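Local coordinates for CBS domain protein (Bacillus anthracis, PDB 3LQN) that is of unknown function but carries a pair of CBS domains, modules that in many relatives bind adenine nucleotides and regulate a partner, at residues F106-I119 / G130-N142. Sequence-based numbering, arbitrary orientation. Where two conformers were deposited one is given.
Sequences FAKALEMTIDHPFI and GILTRRAILKLLN. With SO4 (sulfate ion), chain G; SO4 (sulfate ion), chain D.
With CG anti to the carbonyl carbon (chi1 -71°) and the chain extended from CG to NE, R134 reaches across to the T113 and I114 carbonyls. NE (2.9 Å) and NH2 (3.3 Å) both grip T113 O side-on, the oxygen lying in the guanidinium plane; NH2 adds a weak bond to I114 O. This two-nitrogen grip fixes the group's rotation and gives T113 O two donors. P117 CA lies over one face of the guanidinium, toward its rim. Deeper in, I137 is a knob among F106, A109, L110 and T113: its CG2 meets L110 CD1 at 3.5 Å, and its CD1 meets T113 CG2 tip to tip. The F106 ring has L141 CD2 at its edge, 3.7 Å from CZ. On the sheet, I119 and L132 form an antiparallel hydrogen-bonded pair; from helix 106-115, A109 CB packs on L132. I131 CD1 sits over the centre of the F118 ring, a CH-pi contact of 4.0 Å. T133 N-caps helix 134-142 through OG1, which also donates to a sulfate, probably from the crystallisation liquor. The two helix axes cross at -121°; with the hairpin they supply the α-β-β-α part of a CBS domain's β-α-β-β-α unit, strand 99-101 being its first strand.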
loop_
_atom_site.group_PDB
_atom_site.type_symbol
_atom_site.label_atom_id
_atom_site.label_comp_id
_atom_site.label_asym_id
_atom_site.label_seq_id
_atom_site.Cartn_x
_atom_site.Cartn_y
_atom_site.Cartn_z
ATOM N N PHE A 106 -20.402 -0.274 8.143
ATOM C CA PHE A 106 -19.668 0.317 7.035
ATOM C C PHE A 106 -19.073 1.682 7.442
ATOM O O PHE A 106 -17.932 1.994 7.143
ATOM C CB PHE A 106 -20.571 0.475 5.817
ATOM C CG PHE A 106 -19.900 1.211 4.698
ATOM C CD1 PHE A 106 -19.088 0.534 3.809
ATOM C CD2 PHE A 106 -20.020 2.592 4.586
ATOM C CE1 PHE A 106 -18.439 1.209 2.807
ATOM C CE2 PHE A 106 -19.387 3.275 3.579
ATOM C CZ PHE A 106 -18.589 2.586 2.685
ATOM N N ALA A 107 -19.860 2.479 8.149
ATOM C CA ALA A 107 -19.407 3.760 8.645
ATOM C C ALA A 107 -18.113 3.640 9.454
ATOM O O ALA A 107 -17.197 4.454 9.305
ATOM C CB ALA A 107 -20.496 4.387 9.502
ATOM N N LYS A 108 -18.063 2.646 10.329
ATOM C CA LYS A 108 -16.911 2.461 11.205
ATOM C C LYS A 108 -15.672 2.063 10.402
ATOM O O LYS A 108 -14.550 2.543 10.664
ATOM C CB LYS A 108 -17.238 1.416 12.259
ATOM C CG LYS A 108 -16.154 1.209 13.311
ATOM C CD LYS A 108 -16.717 0.411 14.474
ATOM C CE LYS A 108 -15.782 0.406 15.675
ATOM N NZ LYS A 108 -16.522 0.042 16.930
ATOM N N ALA A 109 -15.881 1.220 9.398
ATOM C CA ALA A 109 -14.776 0.788 8.529
ATOM C C ALA A 109 -14.273 1.929 7.668
ATOM O O ALA A 109 -13.075 2.157 7.580
ATOM C CB ALA A 109 -15.199 -0.377 7.642
ATOM N N LEU A 110 -15.198 2.630 6.996
ATOM C CA LEU A 110 -14.801 3.776 6.173
ATOM C C LEU A 110 -13.915 4.737 6.949
ATOM O O LEU A 110 -12.858 5.140 6.481
ATOM C CB LEU A 110 -16.027 4.537 5.681
ATOM C CG LEU A 110 -15.735 5.933 5.088
ATOM C CD1 LEU A 110 -14.877 5.830 3.853
ATOM C CD2 LEU A 110 -17.051 6.557 4.768
ATOM N N GLU A 111 -14.361 5.107 8.141
ATOM C CA GLU A 111 -13.549 5.962 8.997
ATOM C C GLU A 111 -12.172 5.351 9.332
ATOM O O GLU A 111 -11.124 6.028 9.216
ATOM C CB GLU A 111 -14.301 6.292 10.278
ATOM C CG GLU A 111 -13.503 7.145 11.220
ATOM C CD GLU A 111 -14.273 7.475 12.470
ATOM O OE1 GLU A 111 -14.252 8.659 12.873
ATOM O OE2 GLU A 111 -14.901 6.550 13.040
ATOM N N MET A 112 -12.159 4.098 9.767
ATOM C CA MET A 112 -10.870 3.439 10.038
ATOM C C MET A 112 -9.932 3.420 8.830
ATOM O O MET A 112 -8.712 3.545 9.001
ATOM C CB MET A 112 -11.080 1.995 10.559
ATOM C CG MET A 112 -9.902 1.503 11.357
ATOM S SD MET A 112 -10.306 0.017 12.292
ATOM C CE MET A 112 -11.137 0.650 13.756
ATOM N N THR A 113 -10.461 3.239 7.613
ATOM C CA THR A 113 -9.593 3.104 6.442
ATOM C C THR A 113 -8.889 4.420 6.032
ATOM O O THR A 113 -7.924 4.380 5.270
ATOM C CB THR A 113 -10.269 2.529 5.174
ATOM O OG1 THR A 113 -11.358 3.386 4.780
ATOM C CG2 THR A 113 -10.742 1.142 5.400
ATOM N N ILE A 114 -9.351 5.561 6.529
ATOM C CA ILE A 114 -8.630 6.808 6.236
ATOM C C ILE A 114 -7.126 6.727 6.613
ATOM O O ILE A 114 -6.267 7.036 5.791
ATOM C CB ILE A 114 -9.360 8.018 6.795
ATOM C CG1 ILE A 114 -10.719 8.125 6.088
ATOM C CG2 ILE A 114 -8.561 9.266 6.541
ATOM C CD1 ILE A 114 -11.804 8.553 6.972
ATOM N N ASP A 115 -6.802 6.221 7.804
ATOM C CA ASP A 115 -5.394 6.100 8.199
ATOM C C ASP A 115 -4.829 4.677 8.117
ATOM O O ASP A 115 -3.625 4.476 8.244
ATOM C CB ASP A 115 -5.186 6.638 9.614
ATOM C CG ASP A 115 -5.443 8.118 9.713
ATOM O OD1 ASP A 115 -5.162 8.824 8.725
ATOM O OD2 ASP A 115 -5.920 8.569 10.776
ATOM N N HIS A 116 -5.686 3.682 7.902
ATOM C CA HIS A 116 -5.200 2.296 7.908
ATOM C C HIS A 116 -5.592 1.598 6.627
ATOM O O HIS A 116 -6.767 1.329 6.419
ATOM C CB HIS A 116 -5.749 1.569 9.142
ATOM C CG HIS A 116 -5.608 2.356 10.406
ATOM N ND1 HIS A 116 -4.449 2.380 11.149
ATOM C CD2 HIS A 116 -6.469 3.192 11.043
ATOM C CE1 HIS A 116 -4.603 3.160 12.199
ATOM N NE2 HIS A 116 -5.827 3.670 12.153
ATOM N N PRO A 117 -4.626 1.288 5.779
ATOM C CA PRO A 117 -4.797 0.726 4.438
ATOM C C PRO A 117 -5.422 -0.662 4.557
ATOM O O PRO A 117 -6.080 -1.160 3.661
ATOM C CB PRO A 117 -3.382 0.635 3.924
ATOM C CG PRO A 117 -2.638 1.667 4.719
ATOM C CD PRO A 117 -3.211 1.566 6.067
ATOM N N PHE A 118 -5.189 -1.288 5.684
ATOM C CA PHE A 118 -5.959 -2.467 5.955
ATOM C C PHE A 118 -6.061 -2.939 7.378
ATOM O O PHE A 118 -5.194 -2.766 8.253
ATOM C CB PHE A 118 -5.805 -3.571 4.888
ATOM C CG PHE A 118 -4.886 -4.703 5.260
ATOM C CD1 PHE A 118 -5.144 -5.503 6.378
ATOM C CD2 PHE A 118 -3.818 -5.025 4.436
ATOM C CE1 PHE A 118 -4.297 -6.574 6.697
ATOM C CE2 PHE A 118 -3.012 -6.081 4.722
ATOM C CZ PHE A 118 -3.252 -6.872 5.865
ATOM N N ILE A 119 -7.206 -3.544 7.572
ATOM C CA ILE A 119 -7.755 -3.693 8.875
ATOM C C ILE A 119 -8.126 -5.143 8.962
ATOM O O ILE A 119 -8.702 -5.707 8.025
ATOM C CB ILE A 119 -9.011 -2.868 8.959
ATOM C CG1 ILE A 119 -8.663 -1.372 8.857
ATOM C CG2 ILE A 119 -9.809 -3.212 10.240
ATOM C CD1 ILE A 119 -9.841 -0.521 8.309
ATOM N N GLY A 130 -10.701 -12.326 8.492
ATOM C CA GLY A 130 -10.437 -11.731 7.202
ATOM C C GLY A 130 -9.770 -10.352 7.278
ATOM O O GLY A 130 -9.452 -9.830 8.354
ATOM N N ILE A 131 -9.635 -9.717 6.120
ATOM C CA ILE A 131 -9.054 -8.366 6.108
ATOM C C ILE A 131 -9.972 -7.452 5.309
ATOM O O ILE A 131 -10.642 -7.881 4.339
ATOM C CB ILE A 131 -7.610 -8.364 5.548
ATOM C CG1 ILE A 131 -7.601 -8.763 4.075
ATOM C CG2 ILE A 131 -6.719 -9.282 6.352
ATOM C CD1 ILE A 131 -6.424 -8.113 3.311
ATOM N N LEU A 132 -10.020 -6.185 5.691
ATOM C CA LEU A 132 -10.865 -5.231 4.988
ATOM C C LEU A 132 -9.988 -4.117 4.424
ATOM O O LEU A 132 -9.369 -3.376 5.170
ATOM C CB LEU A 132 -11.952 -4.689 5.913
ATOM C CG LEU A 132 -12.907 -3.563 5.548
ATOM C CD1 LEU A 132 -14.035 -4.038 4.672
ATOM C CD2 LEU A 132 -13.434 -3.081 6.841
ATOM N N THR A 133 -9.962 -4.016 3.100
ATOM C CA THR A 133 -9.063 -3.115 2.386
ATOM C C THR A 133 -9.758 -1.819 2.052
ATOM O O THR A 133 -10.997 -1.689 2.003
ATOM C CB THR A 133 -8.693 -3.667 1.030
ATOM O OG1 THR A 133 -9.904 -3.753 0.270
ATOM C CG2 THR A 133 -8.080 -5.036 1.174
ATOM N N ARG A 134 -8.934 -0.841 1.694
ATOM C CA ARG A 134 -9.462 0.389 1.170
ATOM C C ARG A 134 -10.213 0.206 -0.119
ATOM O O ARG A 134 -11.219 0.861 -0.330
ATOM C CB ARG A 134 -8.330 1.395 0.911
ATOM C CG ARG A 134 -7.774 1.903 2.177
ATOM C CD ARG A 134 -6.637 2.794 1.830
ATOM N NE ARG A 134 -6.330 3.665 2.936
ATOM C CZ ARG A 134 -5.204 4.341 3.005
ATOM N NH1 ARG A 134 -4.328 4.204 2.026
ATOM N NH2 ARG A 134 -4.964 5.115 4.042
ATOM N N ARG A 135 -9.733 -0.658 -1.003
ATOM C CA ARG A 135 -10.421 -0.813 -2.283
ATOM C C ARG A 135 -11.896 -1.141 -2.115
ATOM O O ARG A 135 -12.741 -0.517 -2.737
ATOM C CB ARG A 135 -9.740 -1.851 -3.168
ATOM C CG ARG A 135 -10.493 -2.085 -4.449
ATOM C CD ARG A 135 -9.693 -2.931 -5.413
ATOM N NE ARG A 135 -10.343 -2.970 -6.716
ATOM C CZ ARG A 135 -11.374 -3.751 -7.017
ATOM N NH1 ARG A 135 -11.885 -4.570 -6.107
ATOM N NH2 ARG A 135 -11.893 -3.708 -8.230
ATOM N N ALA A 136 -12.208 -2.107 -1.245
ATOM C CA ALA A 136 -13.572 -2.486 -1.030
ATOM C C ALA A 136 -14.432 -1.281 -0.589
ATOM O O ALA A 136 -15.539 -1.080 -1.073
ATOM C CB ALA A 136 -13.662 -3.675 0.018
ATOM N N ILE A 137 -13.925 -0.474 0.338
ATOM C CA ILE A 137 -14.679 0.723 0.719
ATOM C C ILE A 137 -14.883 1.709 -0.452
ATOM O O ILE A 137 -15.970 2.296 -0.635
ATOM C CB ILE A 137 -14.051 1.413 1.950
ATOM C CG1 ILE A 137 -14.490 0.693 3.226
ATOM C CG2 ILE A 137 -14.545 2.828 2.058
ATOM C CD1 ILE A 137 -13.717 -0.519 3.559
ATOM N N LEU A 138 -13.850 1.853 -1.268
ATOM C CA LEU A 138 -13.861 2.818 -2.358
ATOM C C LEU A 138 -14.722 2.317 -3.502
ATOM O O LEU A 138 -15.376 3.093 -4.183
ATOM C CB LEU A 138 -12.434 3.101 -2.856
ATOM C CG LEU A 138 -11.562 3.989 -1.969
ATOM C CD1 LEU A 138 -10.048 3.708 -2.205
ATOM C CD2 LEU A 138 -11.866 5.450 -2.151
ATOM N N LYS A 139 -14.729 1.010 -3.698
ATOM C CA LYS A 139 -15.451 0.448 -4.816
ATOM C C LYS A 139 -16.940 0.670 -4.530
ATOM O O LYS A 139 -17.703 1.082 -5.400
ATOM C CB LYS A 139 -15.069 -1.022 -4.959
ATOM C CG LYS A 139 -15.623 -1.711 -6.175
ATOM C CD LYS A 139 -15.355 -3.198 -6.115
ATOM C CE LYS A 139 -16.644 -3.980 -6.351
ATOM N NZ LYS A 139 -16.539 -5.398 -5.904
ATOM N N LEU A 140 -17.326 0.449 -3.279
ATOM C CA LEU A 140 -18.678 0.700 -2.833
ATOM C C LEU A 140 -19.060 2.182 -2.919
ATOM O O LEU A 140 -20.164 2.503 -3.323
ATOM C CB LEU A 140 -18.858 0.177 -1.406
ATOM C CG LEU A 140 -20.292 0.241 -0.904
ATOM C CD1 LEU A 140 -21.214 -0.357 -1.935
ATOM C CD2 LEU A 140 -20.414 -0.503 0.404
ATOM N N LEU A 141 -18.139 3.061 -2.536
ATOM C CA LEU A 141 -18.402 4.494 -2.532
ATOM C C LEU A 141 -18.473 5.045 -3.953
ATOM O O LEU A 141 -19.245 5.962 -4.234
ATOM C CB LEU A 141 -17.326 5.235 -1.735
ATOM C CG LEU A 141 -17.376 5.072 -0.214
ATOM C CD1 LEU A 141 -16.286 5.896 0.451
ATOM C CD2 LEU A 141 -18.746 5.455 0.323
ATOM N N ASN A 142 -17.665 4.479 -4.843
ATOM C CA ASN A 142 -17.561 4.978 -6.209
ATOM C C ASN A 142 -18.892 4.911 -6.949
ATOM O O ASN A 142 -19.350 5.905 -7.514
ATOM C CB ASN A 142 -16.491 4.205 -6.982
ATOM C CG ASN A 142 -16.349 4.680 -8.414
ATOM O OD1 ASN A 142 -16.322 5.881 -8.682
ATOM N ND2 ASN A 142 -16.255 3.736 -9.344
HETATM S S SO4 G . -14.508 -6.239 -8.414
HETATM O O1 SO4 G . -15.906 -6.387 -8.016
HETATM O O2 SO4 G . -14.119 -7.416 -9.180
HETATM O O3 SO4 G . -14.357 -5.049 -9.249
HETATM O O4 SO4 G . -13.663 -6.121 -7.225
HETATM S S SO4 D . -11.021 -6.162 -2.406
HETATM O O1 SO4 D . -11.812 -6.458 -1.217
HETATM O O2 SO4 D . -10.897 -7.368 -3.220
HETATM O O3 SO4 D . -11.710 -5.149 -3.210
HETATM O O4 SO4 D . -9.695 -5.705 -1.983
HETATM O O HOH W 1 -5.727 -0.813 0.955
#